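PDB 4KRR: Wnt inhibitor of Dorsal protein from Drosophila melanogaster, which probably acts as a secreted Wnt ligand that binds Frizzled seven-transmembrane receptors and signals through them to the nucleus, the present chain being its N-terminal domain and linker. Local coordinates for residues Ile66-Thr69 against Leu70-Cys74; Val154-Phe158 against Glu159-Gln163; Asp55-Val58 against Ala59-Met63; Val122-Leu125 against Leu126-Leu130; Gly116-Arg119 against Arg120-Gly123. All blocks are in the same frame, centred on the assembly; numbering follows the deposited sequence.

Contact 1. Residues Ile66-Thr69 against Leu70-Cys74; sequences IVHT and LTKDC. With NA (sodium ion), chain F.
T71 folds back on V67: its CB rests 3.3 Å from V67 O. OG1 goes further and hydrogen-bonds to V67 O at 2.7 Å. It can do so because it stands beside the backbone N and anti to the carbonyl carbon (chi1 -56°), the rotamer that aims a helical threonine hydroxyl at the preceding turn. The carbonyl of V67 is thus gripped twice: T71 N donates in the regular helical manner, while OG1 comes from the opposite face of the carbonyl plane, well above it. OG1 also lies 3.8 Å from V67 CG1, so the hydroxyl is flanked by a methyl. CG2 completes the branch on the side of T71's own carbonyl carbon, and the T71 side chain also packs on A100 and H95. Both segments belong to helix 53-75 of the Wnt N-terminal domain, and the bond from K72 N to H68 O continues the same i to i+4 ladder. Near its C-terminal end C74 forms a disulfide with C82, and C74 O binds the sodium ion at 2.7 Å, in a site that also includes I79 and C82. On another side of the helix T69 and D73 run side by side, T69 CG2 approaching D73 OD2 to 4.0 Å, while OD2 makes a salt bridge with K14 of helix 8-26. Without the carboxylate, as with an alanine here, K14 would probably lose its anionic mate and the T69 methyl part of its cover. H68 NE2, one residue before T69, hydrogen-bonds to K156 O.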
loop_
_atom_site.group_PDB
_atom_site.type_symbol
_atom_site.label_atom_id
_atom_site.label_comp_id
_atom_site.label_asym_id
_atom_site.label_seq_id
_atom_site.Cartn_x
_atom_site.Cartn_y
_atom_site.Cartn_z
ATOM N N ILE A 66 -3.007 3.794 1.961
ATOM C CA ILE A 66 -3.173 4.392 3.278
ATOM C C ILE A 66 -1.816 4.714 3.897
ATOM O O ILE A 66 -1.620 5.793 4.457
ATOM C CB ILE A 66 -3.989 3.471 4.213
ATOM C CG1 ILE A 66 -5.433 3.364 3.715
ATOM C CG2 ILE A 66 -3.969 3.993 5.642
ATOM C CD1 ILE A 66 -6.300 2.439 4.542
ATOM N N VAL A 67 -0.880 3.775 3.782
ATOM C CA VAL A 67 0.469 3.963 4.312
ATOM C C VAL A 67 1.228 5.037 3.530
ATOM O O VAL A 67 1.945 5.853 4.111
ATOM C CB VAL A 67 1.265 2.636 4.321
ATOM C CG1 VAL A 67 2.708 2.874 4.745
ATOM C CG2 VAL A 67 0.595 1.620 5.245
ATOM N N HIS A 68 1.054 5.037 2.211
ATOM C CA HIS A 68 1.659 6.051 1.355
ATOM C C HIS A 68 1.147 7.435 1.738
ATOM O O HIS A 68 1.911 8.399 1.798
ATOM C CB HIS A 68 1.345 5.761 -0.117
ATOM C CG HIS A 68 2.083 6.635 -1.084
ATOM N ND1 HIS A 68 1.684 7.921 -1.381
ATOM C CD2 HIS A 68 3.184 6.400 -1.837
ATOM C CE1 HIS A 68 2.512 8.443 -2.268
ATOM N NE2 HIS A 68 3.430 7.541 -2.563
ATOM N N THR A 69 -0.153 7.524 2.001
ATOM C CA THR A 69 -0.771 8.782 2.400
ATOM C C THR A 69 -0.246 9.226 3.761
ATOM O O THR A 69 0.099 10.393 3.953
ATOM C CB THR A 69 -2.308 8.663 2.457
ATOM O OG1 THR A 69 -2.810 8.314 1.161
ATOM C CG2 THR A 69 -2.935 9.978 2.899
ATOM N N LEU A 70 -0.179 8.284 4.698
ATOM C CA LEU A 70 0.279 8.566 6.054
ATOM C C LEU A 70 1.750 8.970 6.081
ATOM O O LEU A 70 2.134 9.903 6.786
ATOM C CB LEU A 70 0.046 7.355 6.963
ATOM C CG LEU A 70 0.540 7.486 8.405
ATOM C CD1 LEU A 70 -0.118 8.672 9.095
ATOM C CD2 LEU A 70 0.291 6.199 9.184
ATOM N N THR A 71 2.569 8.260 5.313
ATOM C CA THR A 71 3.990 8.567 5.216
ATOM C C THR A 71 4.210 9.965 4.643
ATOM O O THR A 71 4.999 10.753 5.173
ATOM C CB THR A 71 4.720 7.553 4.319
ATOM O OG1 THR A 71 4.495 6.227 4.812
ATOM C CG2 THR A 71 6.216 7.837 4.289
ATOM N N LYS A 72 3.500 10.266 3.560
ATOM C CA LYS A 72 3.655 11.541 2.867
ATOM C C LYS A 72 3.170 12.709 3.717
ATOM O O LYS A 72 3.852 13.727 3.834
ATOM C CB LYS A 72 2.911 11.514 1.529
ATOM C CG LYS A 72 3.150 12.732 0.654
ATOM C CD LYS A 72 2.493 12.569 -0.708
ATOM C CE LYS A 72 2.819 13.739 -1.624
ATOM N NZ LYS A 72 2.191 13.593 -2.966
ATOM N N ASP A 73 1.992 12.558 4.313
ATOM C CA ASP A 73 1.408 13.616 5.132
ATOM C C ASP A 73 2.230 13.905 6.384
ATOM O O ASP A 73 2.302 15.049 6.833
ATOM C CB ASP A 73 -0.036 13.278 5.501
ATOM C CG ASP A 73 -0.981 13.405 4.324
ATOM O OD1 ASP A 73 -0.511 13.316 3.171
ATOM O OD2 ASP A 73 -2.194 13.596 4.553
ATOM N N CYS A 74 2.848 12.869 6.944
ATOM C CA CYS A 74 3.723 13.039 8.099
ATOM C C CYS A 74 4.932 13.888 7.731
ATOM O O CYS A 74 5.308 14.802 8.464
ATOM C CB CYS A 74 4.187 11.685 8.639
ATOM S SG CYS A 74 2.983 10.840 9.693
HETATM NA NA NA F . 3.456 15.785 10.141
#

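Contact 2. Residues Val154-Phe158 against Glu159-Gln163; sequences VLKPF and EAIAQ
Hydrogen bonds between P157-F158 and the first turn of the following helix fix the change of direction. A160 N donates to P157 O at 3.1 Å, standing well above the carbonyl plane (47° out of it), a bent arrangement at the start of the helix. The next carbonyl oxygen, F158 O, accepts from A162 N at 2.7 Å with a C=O...N angle of 160°, already the regular i to i+4 bond. Apolar contacts follow the same turn. F158 CG lies anti to the backbone N (chi1 -172°), which carries the ring forward along the helix: CD1 comes within 4.3 Å of I161 CB, and CE2 within 4.4 Å of A162 CB, both approaches oblique to the ring. The ring also packs on I61 and A65 of helix 53-75 and on Q18 and S22 of helix 8-26, so it is buried between helices. I161 also receives the aliphatic part of K156, whose CE lies 3.9 Å from I161 CG1 as the two chains cross. The charged end, K156 NZ, forms a salt bridge with D164. E159 contributes a polar-apolar contact at the exposed side, its chain bending at CB-CG so that OE1 comes 3.7 Å from P157 CB. The whole is a strand-to-helix junction: strand 149-155 of a two-stranded antiparallel hairpin runs out, P157 occupies the N-cap position, and helix 158-170 of the helical Wnt N-terminal domain begins.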
loop_
_atom_site.group_PDB
_atom_site.type_symbol
_atom_site.label_atom_id
_atom_site.label_comp_id
_atom_site.label_asym_id
_atom_site.label_seq_id
_atom_site.Cartn_x
_atom_site.Cartn_y
_atom_site.Cartn_z
ATOM N N VAL A 154 12.050 10.124 -0.511
ATOM C CA VAL A 154 10.593 10.158 -0.595
ATOM C C VAL A 154 10.071 8.897 -1.273
ATOM O O VAL A 154 10.785 8.258 -2.046
ATOM C CB VAL A 154 10.087 11.389 -1.379
ATOM C CG1 VAL A 154 10.407 12.674 -0.630
ATOM C CG2 VAL A 154 10.680 11.413 -2.779
ATOM N N LEU A 155 8.827 8.538 -0.973
ATOM C CA LEU A 155 8.188 7.398 -1.619
ATOM C C LEU A 155 7.905 7.713 -3.082
ATOM O O LEU A 155 7.580 8.851 -3.422
ATOM C CB LEU A 155 6.880 7.040 -0.910
ATOM C CG LEU A 155 6.973 6.303 0.427
ATOM C CD1 LEU A 155 5.589 6.108 1.024
ATOM C CD2 LEU A 155 7.668 4.966 0.245
ATOM N N LYS A 156 8.026 6.701 -3.941
ATOM C CA LYS A 156 7.686 6.840 -5.355
ATOM C C LYS A 156 6.250 7.322 -5.497
ATOM O O LYS A 156 5.451 7.169 -4.572
ATOM C CB LYS A 156 7.816 5.494 -6.078
ATOM C CG LYS A 156 9.202 4.895 -6.095
ATOM C CD LYS A 156 9.230 3.623 -6.930
ATOM C CE LYS A 156 8.246 2.589 -6.404
ATOM N NZ LYS A 156 8.308 1.319 -7.181
ATOM N N PRO A 157 5.917 7.913 -6.657
ATOM C CA PRO A 157 4.507 8.191 -6.948
ATOM C C PRO A 157 3.693 6.906 -6.837
ATOM O O PRO A 157 4.192 5.832 -7.179
ATOM C CB PRO A 157 4.534 8.700 -8.396
ATOM C CG PRO A 157 5.917 8.387 -8.914
ATOM C CD PRO A 157 6.806 8.404 -7.721
ATOM N N PHE A 158 2.465 7.010 -6.346
ATOM C CA PHE A 158 1.697 5.816 -6.021
ATOM C C PHE A 158 1.382 4.950 -7.239
ATOM O O PHE A 158 1.209 3.737 -7.115
ATOM C CB PHE A 158 0.416 6.165 -5.263
ATOM C CG PHE A 158 -0.311 4.962 -4.752
ATOM C CD1 PHE A 158 0.197 4.237 -3.689
ATOM C CD2 PHE A 158 -1.486 4.539 -5.348
ATOM C CE1 PHE A 158 -0.458 3.115 -3.220
ATOM C CE2 PHE A 158 -2.148 3.419 -4.881
ATOM C CZ PHE A 158 -1.632 2.708 -3.817
ATOM N N GLU A 159 1.322 5.575 -8.412
ATOM C CA GLU A 159 1.054 4.854 -9.651
ATOM C C GLU A 159 2.118 3.787 -9.919
ATOM O O GLU A 159 1.818 2.725 -10.465
ATOM C CB GLU A 159 0.967 5.820 -10.839
ATOM C CG GLU A 159 0.025 7.001 -10.628
ATOM C CD GLU A 159 0.688 8.166 -9.910
ATOM O OE1 GLU A 159 1.514 8.861 -10.541
ATOM O OE2 GLU A 159 0.387 8.386 -8.718
ATOM N N ALA A 160 3.358 4.074 -9.531
ATOM C CA ALA A 160 4.456 3.128 -9.722
ATOM C C ALA A 160 4.365 1.972 -8.731
ATOM O O ALA A 160 4.601 0.816 -9.084
ATOM C CB ALA A 160 5.799 3.836 -9.602
ATOM N N ILE A 161 4.025 2.294 -7.487
ATOM C CA ILE A 161 3.786 1.281 -6.463
ATOM C C ILE A 161 2.597 0.403 -6.857
ATOM O O ILE A 161 2.617 -0.814 -6.664
ATOM C CB ILE A 161 3.540 1.936 -5.083
ATOM C CG1 ILE A 161 4.777 2.731 -4.650
ATOM C CG2 ILE A 161 3.171 0.888 -4.035
ATOM C CD1 ILE A 161 4.585 3.549 -3.387
ATOM N N ALA A 162 1.573 1.031 -7.433
ATOM C CA ALA A 162 0.381 0.322 -7.893
ATOM C C ALA A 162 0.712 -0.693 -8.986
ATOM O O ALA A 162 0.132 -1.779 -9.031
ATOM C CB ALA A 162 -0.664 1.312 -8.388
ATOM N N GLN A 163 1.643 -0.336 -9.865
ATOM C CA GLN A 163 2.076 -1.246 -10.920
ATOM C C GLN A 163 2.810 -2.450 -10.335
ATOM O O GLN A 163 2.648 -3.575 -10.810
ATOM C CB GLN A 163 2.958 -0.523 -11.943
ATOM C CG GLN A 163 3.499 -1.431 -13.043
ATOM C CD GLN A 163 2.408 -2.240 -13.727
ATOM O OE1 GLN A 163 1.368 -1.705 -14.113
ATOM N NE2 GLN A 163 2.640 -3.541 -13.872
#

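Contact 3. Residues Asp55-Val58 against Ala59-Met63; sequences DVYV and AAISM
Four successive i to i+4 bonds join D55-V58 to A59-S62, and the one from I61 N to Y57 O is short (2.7 Å) and nearly along the C=O axis. V58 O takes two donors from S62: the backbone N at 3.0 Å and OG at 2.6 Å, which reach it from opposite faces of the carbonyl plane. The hydroxyl, anti to its own carbonyl carbon (chi1 -59°), is held further by N43 of helix 36-44, so this buried polar group is satisfied twice. Y57 and I61 lie alongside each other and point the same way. I61 CG2 sits over one face of the tyrosine ring in a CH-pi contact, 4.2 Å from the centroid and 28° off the normal, while CG1 and CD1 run on to the phenolic oxygen, each 3.8 Å from Y57 OH. F27 meets the same ring edge-to-face. I61 also packs on F158 and L165 of helix 158-170. On another side of the turn, A60 CB packs 3.2 Å from V56 O, and its methyl lies against V122. This is the N-terminal half of helix 53-75, a central helix of the Wnt N-terminal domain, buried here, against which helices 8-26, 36-44, 113-127 and 158-170 all pack.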
loop_
_atom_site.group_PDB
_atom_site.type_symbol
_atom_site.label_atom_id
_atom_site.label_comp_id
_atom_site.label_asym_id
_atom_site.label_seq_id
_atom_site.Cartn_x
_atom_site.Cartn_y
_atom_site.Cartn_z
ATOM N N ASP A 55 -9.427 -10.372 -3.791
ATOM C CA ASP A 55 -9.503 -9.942 -2.393
ATOM C C ASP A 55 -8.129 -9.474 -1.937
ATOM O O ASP A 55 -7.989 -8.449 -1.268
ATOM C CB ASP A 55 -9.953 -11.094 -1.488
ATOM C CG ASP A 55 -11.392 -11.505 -1.727
ATOM O OD1 ASP A 55 -12.262 -10.614 -1.837
ATOM O OD2 ASP A 55 -11.650 -12.726 -1.800
ATOM N N VAL A 56 -7.118 -10.251 -2.310
ATOM C CA VAL A 56 -5.734 -9.962 -1.968
ATOM C C VAL A 56 -5.254 -8.641 -2.568
ATOM O O VAL A 56 -4.618 -7.840 -1.882
ATOM C CB VAL A 56 -4.818 -11.117 -2.416
ATOM C CG1 VAL A 56 -3.351 -10.730 -2.302
ATOM C CG2 VAL A 56 -5.118 -12.360 -1.591
ATOM N N TYR A 57 -5.562 -8.405 -3.840
ATOM C CA TYR A 57 -5.149 -7.162 -4.484
ATOM C C TYR A 57 -5.781 -5.941 -3.821
ATOM O O TYR A 57 -5.093 -4.968 -3.517
ATOM C CB TYR A 57 -5.477 -7.154 -5.980
ATOM C CG TYR A 57 -5.276 -5.787 -6.597
ATOM C CD1 TYR A 57 -4.012 -5.361 -6.992
ATOM C CD2 TYR A 57 -6.343 -4.908 -6.755
ATOM C CE1 TYR A 57 -3.820 -4.105 -7.541
ATOM C CE2 TYR A 57 -6.158 -3.652 -7.297
ATOM C CZ TYR A 57 -4.897 -3.257 -7.690
ATOM O OH TYR A 57 -4.719 -2.008 -8.233
ATOM N N VAL A 58 -7.094 -5.997 -3.618
ATOM C CA VAL A 58 -7.835 -4.872 -3.058
ATOM C C VAL A 58 -7.313 -4.476 -1.680
ATOM O O VAL A 58 -7.101 -3.294 -1.405
ATOM C CB VAL A 58 -9.347 -5.166 -2.993
ATOM C CG1 VAL A 58 -10.077 -4.056 -2.257
ATOM C CG2 VAL A 58 -9.905 -5.331 -4.399
ATOM N N ALA A 59 -7.092 -5.471 -0.827
ATOM C CA ALA A 59 -6.543 -5.227 0.500
ATOM C C ALA A 59 -5.121 -4.675 0.412
ATOM O O ALA A 59 -4.745 -3.785 1.178
ATOM C CB ALA A 59 -6.568 -6.508 1.330
ATOM N N ALA A 60 -4.339 -5.210 -0.522
ATOM C CA ALA A 60 -2.960 -4.770 -0.725
ATOM C C ALA A 60 -2.880 -3.328 -1.213
ATOM O O ALA A 60 -2.142 -2.518 -0.648
ATOM C CB ALA A 60 -2.240 -5.697 -1.698
ATOM N N ILE A 61 -3.635 -3.006 -2.260
ATOM C CA ILE A 61 -3.602 -1.660 -2.827
ATOM C C ILE A 61 -4.187 -0.636 -1.850
ATOM O O ILE A 61 -3.769 0.522 -1.828
ATOM C CB ILE A 61 -4.313 -1.580 -4.211
ATOM C CG1 ILE A 61 -3.994 -0.258 -4.917
ATOM C CG2 ILE A 61 -5.818 -1.763 -4.076
ATOM C CD1 ILE A 61 -2.616 -0.211 -5.562
ATOM N N SER A 62 -5.137 -1.072 -1.027
ATOM C CA SER A 62 -5.759 -0.187 -0.048
ATOM C C SER A 62 -4.807 0.111 1.105
ATOM O O SER A 62 -4.645 1.264 1.500
ATOM C CB SER A 62 -7.067 -0.787 0.474
ATOM O OG SER A 62 -7.974 -1.010 -0.591
ATOM N N MET A 63 -4.181 -0.935 1.640
ATOM C CA MET A 63 -3.167 -0.774 2.674
ATOM C C MET A 63 -2.018 0.104 2.194
ATOM O O MET A 63 -1.564 0.992 2.913
ATOM C CB MET A 63 -2.610 -2.131 3.098
ATOM C CG MET A 63 -1.387 -2.022 3.991
ATOM S SD MET A 63 -0.726 -3.618 4.484
ATOM C CE MET A 63 0.753 -3.107 5.357
#

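Contact 4. Residues Val122-Leu125 against Leu126-Leu130; sequences VGAL and LQRSL
L125 and S129 make the tight end of this contact: S129 OG hydrogen-bonds to L125 O at 2.6 Å, coming from 51° above the carbonyl plane. The hydroxyl also lies 3.8 Å from L125 CG, and the rest of the leucine is buried against I161, L165 and M168 of helix 158-170. V122 and L126 add a second close patch, with V122 CG1 4.0 Å from L126 CD1. Here helix 113-127 of the Wnt N-terminal domain ends: R128 is the first residue to leave helical geometry, and its N makes a bent bond to A124 O and a weak one to L125 O. A valine in place of S129 would probably deprive L125 O of its hydroxyl donor and leave the turn into strand 130-136 less firmly fixed. The other side is more open to solvent. R128 swings its CG between the backbone N and the carbonyl carbon (chi1 65°), which brings the extended chain back across L125 at about a right angle; L125 CA lies over one guanidinium face, and NH2 hydrogen-bonds to a glycerol probably from the crystallisation liquor. Q127, also exposed, lays CG 3.3 Å from G123 O and sends NE2 to T98.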
loop_
_atom_site.group_PDB
_atom_site.type_symbol
_atom_site.label_atom_id
_atom_site.label_comp_id
_atom_site.label_asym_id
_atom_site.label_seq_id
_atom_site.Cartn_x
_atom_site.Cartn_y
_atom_site.Cartn_z
ATOM N N VAL A 122 3.292 -6.225 1.472
ATOM C CA VAL A 122 3.047 -4.820 1.173
ATOM C C VAL A 122 3.995 -3.920 1.964
ATOM O O VAL A 122 4.494 -2.918 1.448
ATOM C CB VAL A 122 1.585 -4.442 1.476
ATOM C CG1 VAL A 122 1.366 -2.943 1.318
ATOM C CG2 VAL A 122 0.644 -5.226 0.572
ATOM N N GLY A 123 4.248 -4.287 3.215
ATOM C CA GLY A 123 5.156 -3.539 4.062
ATOM C C GLY A 123 6.561 -3.472 3.491
ATOM O O GLY A 123 7.160 -2.400 3.421
ATOM N N ALA A 124 7.077 -4.624 3.076
ATOM C CA ALA A 124 8.418 -4.719 2.506
ATOM C C ALA A 124 8.536 -3.954 1.190
ATOM O O ALA A 124 9.575 -3.364 0.897
ATOM C CB ALA A 124 8.800 -6.177 2.305
ATOM N N LEU A 125 7.466 -3.974 0.402
ATOM C CA LEU A 125 7.440 -3.272 -0.874
ATOM C C LEU A 125 7.588 -1.771 -0.673
ATOM O O LEU A 125 8.398 -1.124 -1.332
ATOM C CB LEU A 125 6.139 -3.562 -1.618
ATOM C CG LEU A 125 5.907 -2.683 -2.850
ATOM C CD1 LEU A 125 6.840 -3.069 -3.996
ATOM C CD2 LEU A 125 4.451 -2.740 -3.278
ATOM N N LEU A 126 6.799 -1.225 0.245
ATOM C CA LEU A 126 6.842 0.200 0.553
ATOM C C LEU A 126 8.196 0.619 1.111
ATOM O O LEU A 126 8.606 1.769 0.961
ATOM C CB LEU A 126 5.731 0.563 1.537
ATOM C CG LEU A 126 4.316 0.362 0.996
ATOM C CD1 LEU A 126 3.293 0.497 2.108
ATOM C CD2 LEU A 126 4.030 1.352 -0.121
ATOM N N GLN A 127 8.887 -0.316 1.755
ATOM C CA GLN A 127 10.208 -0.038 2.303
ATOM C C GLN A 127 11.259 0.038 1.204
ATOM O O GLN A 127 12.260 0.739 1.342
ATOM C CB GLN A 127 10.594 -1.087 3.347
ATOM C CG GLN A 127 9.864 -0.928 4.671
ATOM C CD GLN A 127 10.210 -2.017 5.664
ATOM O OE1 GLN A 127 10.350 -3.184 5.300
ATOM N NE2 GLN A 127 10.357 -1.640 6.928
ATOM N N ARG A 128 11.031 -0.680 0.110
ATOM C CA ARG A 128 11.949 -0.633 -1.022
ATOM C C ARG A 128 11.380 0.211 -2.162
ATOM O O ARG A 128 11.832 0.115 -3.303
ATOM C CB ARG A 128 12.293 -2.043 -1.509
ATOM C CG ARG A 128 11.120 -2.813 -2.081
ATOM C CD ARG A 128 11.571 -4.137 -2.671
ATOM N NE ARG A 128 10.466 -4.847 -3.307
ATOM C CZ ARG A 128 9.672 -5.708 -2.681
ATOM N NH1 ARG A 128 9.860 -5.971 -1.395
ATOM N NH2 ARG A 128 8.690 -6.307 -3.340
ATOM N N SER A 129 10.392 1.042 -1.841
ATOM C CA SER A 129 9.779 1.926 -2.829
ATOM C C SER A 129 10.218 3.372 -2.626
ATOM O O SER A 129 9.503 4.308 -2.988
ATOM C CB SER A 129 8.251 1.832 -2.763
ATOM O OG SER A 129 7.795 0.565 -3.201
ATOM N N LEU A 130 11.396 3.552 -2.042
ATOM C CA LEU A 130 11.920 4.888 -1.797
ATOM C C LEU A 130 12.715 5.422 -2.983
ATOM O O LEU A 130 13.564 4.729 -3.542
ATOM C CB LEU A 130 12.794 4.909 -0.542
ATOM C CG LEU A 130 12.073 4.904 0.806
ATOM C CD1 LEU A 130 13.086 4.924 1.935
ATOM C CD2 LEU A 130 11.124 6.088 0.914
#

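Contact 5. Residues Gly116-Arg119 against Arg120-Gly123; sequences GHNR and RVVG
H117 and V121, one helical turn apart, cross at a slant so that a methyl of the valine lies over one face of the imidazole. V121 CG2 is 3.9 Å from the ring centroid and 29° off its normal, a CH-pi contact displaced toward the NE2-CD2 side: the same methyl is 3.5 Å from H117 NE2 and 3.7 Å from CD2. Two torsions set this up. H117 carries CG anti to the backbone N (chi1 172°), which lays the ring forward along the helix, and V121 keeps CG2 beside its own backbone N, pointing back to the preceding turn. CG2 therefore also presses on H117 O, to which V121 N donates in the carbonyl plane. N118 is turned differently, away from the next turn, and its amide serves the chain outside the helix: OD1 accepts from V195 N. V122 rests against the N118 backbone, with CG2 3.3 Å from N118 O, while V122 N gives the same oxygen a hydrogen bond of 2.9 Å. On the exposed side R120 holds CB 3.3 Å from H117 O, and its chain passes G116 O before bending at CG-CD; its end leads away from G116-R119, and the side chain touches L191. R119 extends from another side of helix 113-127, where M63 packs on it. The chemistry implies a histidine fixed in rotation by two unlike contacts: the valine methyl covers one face, and NE2 is hydrogen-bonded to S193 O. That bond requires a proton on NE2, and together with N118 it ties the helix to the segment around S193-V195.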
loop_
_atom_site.group_PDB
_atom_site.type_symbol
_atom_site.label_atom_id
_atom_site.label_comp_id
_atom_site.label_asym_id
_atom_site.label_seq_id
_atom_site.Cartn_x
_atom_site.Cartn_y
_atom_site.Cartn_z
ATOM N N GLY A 116 -2.069 -11.944 7.071
ATOM C CA GLY A 116 -0.878 -11.527 7.789
ATOM C C GLY A 116 0.351 -11.488 6.902
ATOM O O GLY A 116 1.139 -10.543 6.956
ATOM N N HIS A 117 0.512 -12.516 6.075
ATOM C CA HIS A 117 1.661 -12.600 5.185
ATOM C C HIS A 117 1.646 -11.473 4.164
ATOM O O HIS A 117 2.678 -10.863 3.886
ATOM C CB HIS A 117 1.688 -13.944 4.460
ATOM C CG HIS A 117 2.730 -14.025 3.389
ATOM N ND1 HIS A 117 4.067 -14.214 3.664
ATOM C CD2 HIS A 117 2.632 -13.930 2.041
ATOM C CE1 HIS A 117 4.748 -14.238 2.532
ATOM N NE2 HIS A 117 3.901 -14.070 1.532
ATOM N N ASN A 118 0.469 -11.201 3.610
ATOM C CA ASN A 118 0.337 -10.192 2.566
ATOM C C ASN A 118 0.598 -8.782 3.077
ATOM O O ASN A 118 1.120 -7.941 2.352
ATOM C CB ASN A 118 -1.037 -10.278 1.896
ATOM C CG ASN A 118 -1.193 -11.531 1.053
ATOM O OD1 ASN A 118 -0.206 -12.124 0.615
ATOM N ND2 ASN A 118 -2.436 -11.939 0.819
ATOM N N ARG A 119 0.239 -8.522 4.330
ATOM C CA ARG A 119 0.526 -7.221 4.919
ATOM C C ARG A 119 2.032 -7.026 5.065
ATOM O O ARG A 119 2.546 -5.923 4.869
ATOM C CB ARG A 119 -0.189 -7.057 6.259
ATOM C CG ARG A 119 -1.701 -7.078 6.136
ATOM C CD ARG A 119 -2.372 -6.785 7.460
ATOM N NE ARG A 119 -3.815 -6.990 7.390
ATOM C CZ ARG A 119 -4.644 -6.789 8.408
ATOM N NH1 ARG A 119 -4.170 -6.374 9.572
ATOM N NH2 ARG A 119 -5.945 -7.002 8.263
ATOM N N ARG A 120 2.738 -8.105 5.395
ATOM C CA ARG A 120 4.197 -8.078 5.426
ATOM C C ARG A 120 4.774 -7.843 4.030
ATOM O O ARG A 120 5.770 -7.138 3.876
ATOM C CB ARG A 120 4.756 -9.376 6.017
ATOM C CG ARG A 120 4.591 -9.493 7.524
ATOM C CD ARG A 120 5.019 -10.863 8.032
ATOM N NE ARG A 120 6.374 -11.210 7.614
ATOM C CZ ARG A 120 7.474 -10.865 8.277
ATOM N NH1 ARG A 120 7.385 -10.157 9.393
ATOM N NH2 ARG A 120 8.666 -11.228 7.822
ATOM N N VAL A 121 4.143 -8.436 3.020
ATOM C CA VAL A 121 4.584 -8.267 1.638
ATOM C C VAL A 121 4.456 -6.809 1.207
ATOM O O VAL A 121 5.386 -6.232 0.650
ATOM C CB VAL A 121 3.777 -9.157 0.669
ATOM C CG1 VAL A 121 4.132 -8.835 -0.783
ATOM C CG2 VAL A 121 4.021 -10.628 0.969
ATOM N N VAL A 122 3.292 -6.225 1.472
ATOM C CA VAL A 122 3.047 -4.820 1.173
ATOM C C VAL A 122 3.995 -3.920 1.964
ATOM O O VAL A 122 4.494 -2.918 1.448
ATOM C CB VAL A 122 1.585 -4.442 1.476
ATOM C CG1 VAL A 122 1.366 -2.943 1.318
ATOM C CG2 VAL A 122 0.644 -5.226 0.572
ATOM N N GLY A 123 4.248 -4.287 3.215
ATOM C CA GLY A 123 5.156 -3.539 4.062
ATOM C C GLY A 123 6.561 -3.472 3.491
ATOM O O GLY A 123 7.160 -2.400 3.421
#

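Contacts 1 and 3 occupy the two halves of helix 53-75, their centres about 16 Å apart, and contacts 4 and 5 share V122 and G123 on helix 113-127. The two helices meet where A60 CB of contact 3 packs 3.7 Å from V122 CG2, and again where V67 CG1 of contact 1 lies 3.6 Å from L126 CD1 of contact 4. Contact 2 bridges both: H68 NE2 probably hydrogen-bonds to K156 O at 2.9 Å, K156 N probably to S129 O at 3.0 Å, and F158 CZ packs 3.5 Å from I61 CD1. Contacts 2 and 5 do not touch, their centres about 17 Å apart. The sodium ion sits at contact 1, bound by C74 O together with I79 and C82.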